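Local coordinates for MPN domain-containing protein (Archaeoglobus fulgidus, PDB 1OI0), which probably acts as a zinc-dependent metallopeptidase, being an archaeal member of the JAB1/MPN domain family that binds a zinc ion, at residues A[28-33]-A[93-98]; A[106-109]-A[115-118]. One frame throughout, in Å; residues are numbered along the deposited sequence.

Interaction 1: A[28-33]-A[93-98]; sequences ALLSGS and YHIIVC
Leu30 and Ile95 meet through their methyl ends, with Leu30 CD1 3.8 Å from Ile95 CD1. The same leucine methyl lies 3.9 Å from Ile95 CG1, so it rests against the outer part of the isoleucine chain, and the two side chains cross at about a right angle. Both are long enough to meet although their strands are not neighbours. Leu30 places CG anti to its carbonyl carbon (chi1 -64°), and the extended chi2 of 168° then carries CD1 across toward the other strand. Ile95 likewise sends CG1 and CD1 forward, while CG2, anti to the backbone N, turns away from Leu30 toward strand 106-110.

This is packing over one face of the central mixed sheet of the MPN domain. Strand 64-72 lies between strands 27-32 and 93-98 and keeps their backbones apart; the backbone of Leu30 is hydrogen-bonded to Phe66 and Gly67 of that middle strand. The nearest CA atoms, those of Leu30 and His94, are 8.0 Å apart, and Leu30 reaches across the face of the intervening strand. His94 points away from Leu30, stacks on Phe87 and is hydrogen-bonded through NE2 to Phe90 O. Around the aliphatic pair, Met37 adjoins Leu30, and Cys108 and Leu118 adjoin Ile95, surroundings in which branched hydrocarbon chains fit well.

Tyr93 takes a smaller part, mainly through its backbone: Leu30 CD1 comes within 4.1 Å of Tyr93 O, a van der Waals approach by a methyl group. Its phenol ring leads away from Leu30, and the side chain packs instead on Met4, Met37 and Cys108.

Interaction 2: A[106-109]-A[115-118]; sequences WKCY and EVEL
Tyr109 and Glu115 form an antiparallel non-hydrogen-bonded pair, their CA atoms 4.2 Å apart, just beyond the turn of a beta hairpin made by strand 106-110 and the short, weakly bonded strand 115-116, at one edge of the MPN sheet. The one direct hydrogen bond across it runs from Val116 N to Cys108 O (2.9 Å). It is nearly straight at hydrogen, 164°, yet the donor sits above the carbonyl plane, 38° out of it. On the return side a water takes over: it accepts from Cys108 N and donates to Val116 O, so both backbone groups are satisfied although the strands diverge. Glu115 CA adds a CA-H...O contact to Cys108 O at 3.3 Å.

Toward solvent, Lys107 NZ is 4.5 Å from Glu115 OE1, an attraction of opposite charges beyond salt-bridge range.

The apolar contacts centre on Leu118. Its CG lies 3.6 Å from Cys108 SG; a cysteine suits this place, being small and able to lie among hydrocarbons. Cys108 turns SG anti to its backbone N (chi1 -170°), which lays the CB-SG bond alongside the leucine, both atoms touching CG. The sulfur's second neighbour is Val116 CG2, at 4.0 Å. On another flank Trp106 CZ3 approaches Leu118 CD1 at 4.0 Å. With the branches of Leu118 cut back to an alanine, a gap would probably open over Cys108 SG, while the tryptophan ring would keep its contact with CB. The buried Tyr109 ring, nearly perpendicular to the Glu115 carboxylate, has its hydroxyl hydrogen-bonded to Cys77 O and brings CD2 to 3.6 Å from Glu115 N.

Interactions 1 and 2 have centres 10 Å apart and are joined by neighbouring strands, 93-98 and 106-110, of the same sheet. Probable backbone hydrogen bonds link them: His94 O to Tyr109 N at 2.8 Å, and Ile96 N to Lys107 O at 2.9 Å. Their apolar parts also merge, since Ile95 CD1 lies 3.5 Å from Leu118 CD1; the hydrocarbon layer thus runs from Leu30 to the hairpin. Neither contact supplies a zinc ligand, these being His70, His72 and Asp83. The side chain of Tyr109 is nevertheless about 8 Å from the zinc ion, and that of Ile95 about 11 Å.

Interaction 1: A[28-33]-A[93-98]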
loop_
_atom_site.group_PDB
_atom_site.type_symbol
_atom_site.label_atom_id
_atom_site.label_comp_id
_atom_site.label_asym_id
_atom_site.label_seq_id
_atom_site.Cartn_x
_atom_site.Cartn_y
_atom_site.Cartn_z
ATOM N N ALA A 28 -2.411 -4.116 5.169
ATOM C CA ALA A 28 -3.518 -3.312 5.656
ATOM C C ALA A 28 -4.319 -2.810 4.465
ATOM O O ALA A 28 -3.894 -2.944 3.319
ATOM C CB ALA A 28 -2.995 -2.130 6.463
ATOM N N LEU A 29 -5.488 -2.247 4.745
ATOM C CA LEU A 29 -6.324 -1.697 3.691
ATOM C C LEU A 29 -6.102 -0.193 3.677
ATOM O O LEU A 29 -6.039 0.442 4.726
ATOM C CB LEU A 29 -7.799 -1.991 3.957
ATOM C CG LEU A 29 -8.181 -3.462 4.110
ATOM C CD1 LEU A 29 -9.686 -3.571 4.353
ATOM C CD2 LEU A 29 -7.772 -4.235 2.869
ATOM N N LEU A 30 -5.963 0.363 2.482
ATOM C CA LEU A 30 -5.763 1.795 2.321
ATOM C C LEU A 30 -7.135 2.462 2.386
ATOM O O LEU A 30 -8.075 2.026 1.722
ATOM C CB LEU A 30 -5.096 2.068 0.976
ATOM C CG LEU A 30 -3.681 1.498 0.810
ATOM C CD1 LEU A 30 -3.251 1.573 -0.646
ATOM C CD2 LEU A 30 -2.722 2.274 1.702
ATOM N N SER A 31 -7.261 3.506 3.198
ATOM C CA SER A 31 -8.545 4.183 3.326
ATOM C C SER A 31 -8.427 5.696 3.437
ATOM O O SER A 31 -7.331 6.252 3.474
ATOM C CB SER A 31 -9.311 3.638 4.538
ATOM O OG SER A 31 -8.615 3.893 5.748
ATOM N N GLY A 32 -9.581 6.353 3.486
ATOM C CA GLY A 32 -9.624 7.799 3.586
ATOM C C GLY A 32 -10.831 8.325 2.837
ATOM O O GLY A 32 -11.648 7.544 2.348
ATOM N N SER A 33 -10.952 9.644 2.744
ATOM C CA SER A 33 -12.073 10.250 2.037
ATOM C C SER A 33 -11.595 11.009 0.809
ATOM O O SER A 33 -10.394 11.106 0.551
ATOM C CB SER A 33 -12.840 11.201 2.958
ATOM O OG SER A 33 -13.519 10.488 3.976
ATOM N N TYR A 93 -6.527 0.540 -5.853
ATOM C CA TYR A 93 -5.088 0.734 -5.739
ATOM C C TYR A 93 -4.419 -0.196 -4.749
ATOM O O TYR A 93 -4.980 -0.516 -3.705
ATOM C CB TYR A 93 -4.805 2.176 -5.336
ATOM C CG TYR A 93 -5.450 3.171 -6.266
ATOM C CD1 TYR A 93 -4.917 3.416 -7.528
ATOM C CD2 TYR A 93 -6.618 3.833 -5.902
ATOM C CE1 TYR A 93 -5.533 4.298 -8.410
ATOM C CE2 TYR A 93 -7.244 4.716 -6.775
ATOM C CZ TYR A 93 -6.693 4.942 -8.024
ATOM O OH TYR A 93 -7.300 5.817 -8.891
ATOM N N HIS A 94 -3.208 -0.616 -5.087
ATOM C CA HIS A 94 -2.463 -1.516 -4.223
ATOM C C HIS A 94 -0.991 -1.156 -4.157
ATOM O O HIS A 94 -0.283 -1.170 -5.160
ATOM C CB HIS A 94 -2.651 -2.956 -4.703
ATOM C CG HIS A 94 -4.084 -3.387 -4.740
ATOM N ND1 HIS A 94 -4.892 -3.188 -5.841
ATOM C CD2 HIS A 94 -4.872 -3.939 -3.790
ATOM C CE1 HIS A 94 -6.115 -3.600 -5.564
ATOM N NE2 HIS A 94 -6.131 -4.060 -4.327
ATOM N N ILE A 95 -0.538 -0.826 -2.953
ATOM C CA ILE A 95 0.847 -0.445 -2.738
ATOM C C ILE A 95 1.693 -1.592 -2.196
ATOM O O ILE A 95 1.227 -2.399 -1.400
ATOM C CB ILE A 95 0.943 0.720 -1.729
ATOM C CG1 ILE A 95 0.238 1.953 -2.293
ATOM C CG2 ILE A 95 2.406 1.013 -1.393
ATOM C CD1 ILE A 95 0.127 3.091 -1.297
ATOM N N ILE A 96 2.927 -1.666 -2.669
ATOM C CA ILE A 96 3.871 -2.656 -2.166
ATOM C C ILE A 96 5.081 -1.865 -1.696
ATOM O O ILE A 96 5.599 -1.019 -2.430
ATOM C CB ILE A 96 4.358 -3.646 -3.251
ATOM C CG1 ILE A 96 3.201 -4.521 -3.734
ATOM C CG2 ILE A 96 5.476 -4.531 -2.677
ATOM C CD1 ILE A 96 3.617 -5.551 -4.763
ATOM N N VAL A 97 5.509 -2.108 -0.462
ATOM C CA VAL A 97 6.694 -1.448 0.064
ATOM C C VAL A 97 7.675 -2.594 0.239
ATOM O O VAL A 97 7.265 -3.735 0.443
ATOM C CB VAL A 97 6.427 -0.726 1.416
ATOM C CG1 VAL A 97 5.348 0.327 1.230
ATOM C CG2 VAL A 97 6.021 -1.716 2.478
ATOM N N CYS A 98 8.966 -2.304 0.156
ATOM C CA CYS A 98 9.958 -3.365 0.247
ATOM C C CYS A 98 11.195 -2.948 1.025
ATOM O O CYS A 98 11.465 -1.762 1.206
ATOM C CB CYS A 98 10.354 -3.780 -1.176
ATOM S SG CYS A 98 10.744 -2.332 -2.222
#

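Interaction 2: A[106-109]-A[115-118]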
loop_
_atom_site.group_PDB
_atom_site.type_symbol
_atom_site.label_atom_id
_atom_site.label_comp_id
_atom_site.label_asym_id
_atom_site.label_seq_id
_atom_site.Cartn_x
_atom_site.Cartn_y
_atom_site.Cartn_z
ATOM N N TRP A 106 8.729 2.064 -2.289
ATOM C CA TRP A 106 7.328 1.735 -2.492
ATOM C C TRP A 106 6.888 1.975 -3.929
ATOM O O TRP A 106 7.461 2.804 -4.637
ATOM C CB TRP A 106 6.448 2.570 -1.562
ATOM C CG TRP A 106 6.469 4.047 -1.865
ATOM C CD1 TRP A 106 7.379 4.962 -1.423
ATOM C CD2 TRP A 106 5.551 4.765 -2.700
ATOM N NE1 TRP A 106 7.084 6.210 -1.928
ATOM C CE2 TRP A 106 5.968 6.114 -2.717
ATOM C CE3 TRP A 106 4.418 4.397 -3.437
ATOM C CZ2 TRP A 106 5.290 7.098 -3.440
ATOM C CZ3 TRP A 106 3.742 5.375 -4.157
ATOM C CH2 TRP A 106 4.184 6.711 -4.154
ATOM N N LYS A 107 5.865 1.237 -4.343
ATOM C CA LYS A 107 5.288 1.359 -5.680
ATOM C C LYS A 107 3.794 1.068 -5.579
ATOM O O LYS A 107 3.362 0.306 -4.716
ATOM C CB LYS A 107 5.949 0.375 -6.653
ATOM C CG LYS A 107 7.434 0.605 -6.852
ATOM C CD LYS A 107 8.010 -0.362 -7.871
ATOM C CE LYS A 107 9.504 -0.151 -8.044
ATOM N NZ LYS A 107 9.816 1.241 -8.471
ATOM N N CYS A 108 3.000 1.685 -6.450
ATOM C CA CYS A 108 1.560 1.472 -6.439
ATOM C C CYS A 108 1.115 0.829 -7.749
ATOM O O CYS A 108 1.675 1.107 -8.812
ATOM C CB CYS A 108 0.823 2.803 -6.237
ATOM S SG CYS A 108 -0.952 2.647 -5.908
ATOM N N TYR A 109 0.107 -0.032 -7.657
ATOM C CA TYR A 109 -0.431 -0.737 -8.816
ATOM C C TYR A 109 -1.953 -0.665 -8.823
ATOM O O TYR A 109 -2.575 -0.415 -7.792
ATOM C CB TYR A 109 0.002 -2.210 -8.787
ATOM C CG TYR A 109 1.493 -2.406 -8.649
ATOM C CD1 TYR A 109 2.106 -2.429 -7.393
ATOM C CD2 TYR A 109 2.305 -2.510 -9.779
ATOM C CE1 TYR A 109 3.485 -2.547 -7.271
ATOM C CE2 TYR A 109 3.683 -2.622 -9.669
ATOM C CZ TYR A 109 4.268 -2.641 -8.409
ATOM O OH TYR A 109 5.633 -2.748 -8.295
ATOM N N GLU A 115 1.609 -0.709 -12.839
ATOM C CA GLU A 115 2.100 0.371 -11.994
ATOM C C GLU A 115 1.415 1.688 -12.333
ATOM O O GLU A 115 1.322 2.070 -13.497
ATOM C CB GLU A 115 3.611 0.540 -12.148
ATOM C CG GLU A 115 4.223 1.463 -11.100
ATOM C CD GLU A 115 5.727 1.593 -11.238
ATOM O OE1 GLU A 115 6.406 0.551 -11.355
ATOM O OE2 GLU A 115 6.232 2.735 -11.225
ATOM N N VAL A 116 0.937 2.376 -11.305
ATOM C CA VAL A 116 0.264 3.656 -11.490
ATOM C C VAL A 116 0.849 4.666 -10.513
ATOM O O VAL A 116 1.482 4.294 -9.526
ATOM C CB VAL A 116 -1.253 3.535 -11.239
ATOM C CG1 VAL A 116 -1.872 2.564 -12.234
ATOM C CG2 VAL A 116 -1.510 3.081 -9.816
ATOM N N GLU A 117 0.635 5.949 -10.785
ATOM C CA GLU A 117 1.165 6.986 -9.917
ATOM C C GLU A 117 0.261 7.313 -8.734
ATOM O O GLU A 117 -0.950 7.079 -8.757
ATOM C CB GLU A 117 1.386 8.287 -10.695
ATOM C CG GLU A 117 2.266 8.204 -11.929
ATOM C CD GLU A 117 2.420 9.565 -12.587
ATOM O OE1 GLU A 117 1.686 10.493 -12.185
ATOM O OE2 GLU A 117 3.258 9.708 -13.503
ATOM N N LEU A 118 0.882 7.856 -7.698
ATOM C CA LEU A 118 0.185 8.324 -6.514
ATOM C C LEU A 118 0.837 9.664 -6.232
ATOM O O LEU A 118 2.050 9.733 -6.033
ATOM C CB LEU A 118 0.402 7.404 -5.311
ATOM C CG LEU A 118 -0.426 6.127 -5.204
ATOM C CD1 LEU A 118 -0.195 5.513 -3.829
ATOM C CD2 LEU A 118 -1.907 6.434 -5.400
HETATM O O HOH W 1 4.020 3.663 -8.290
#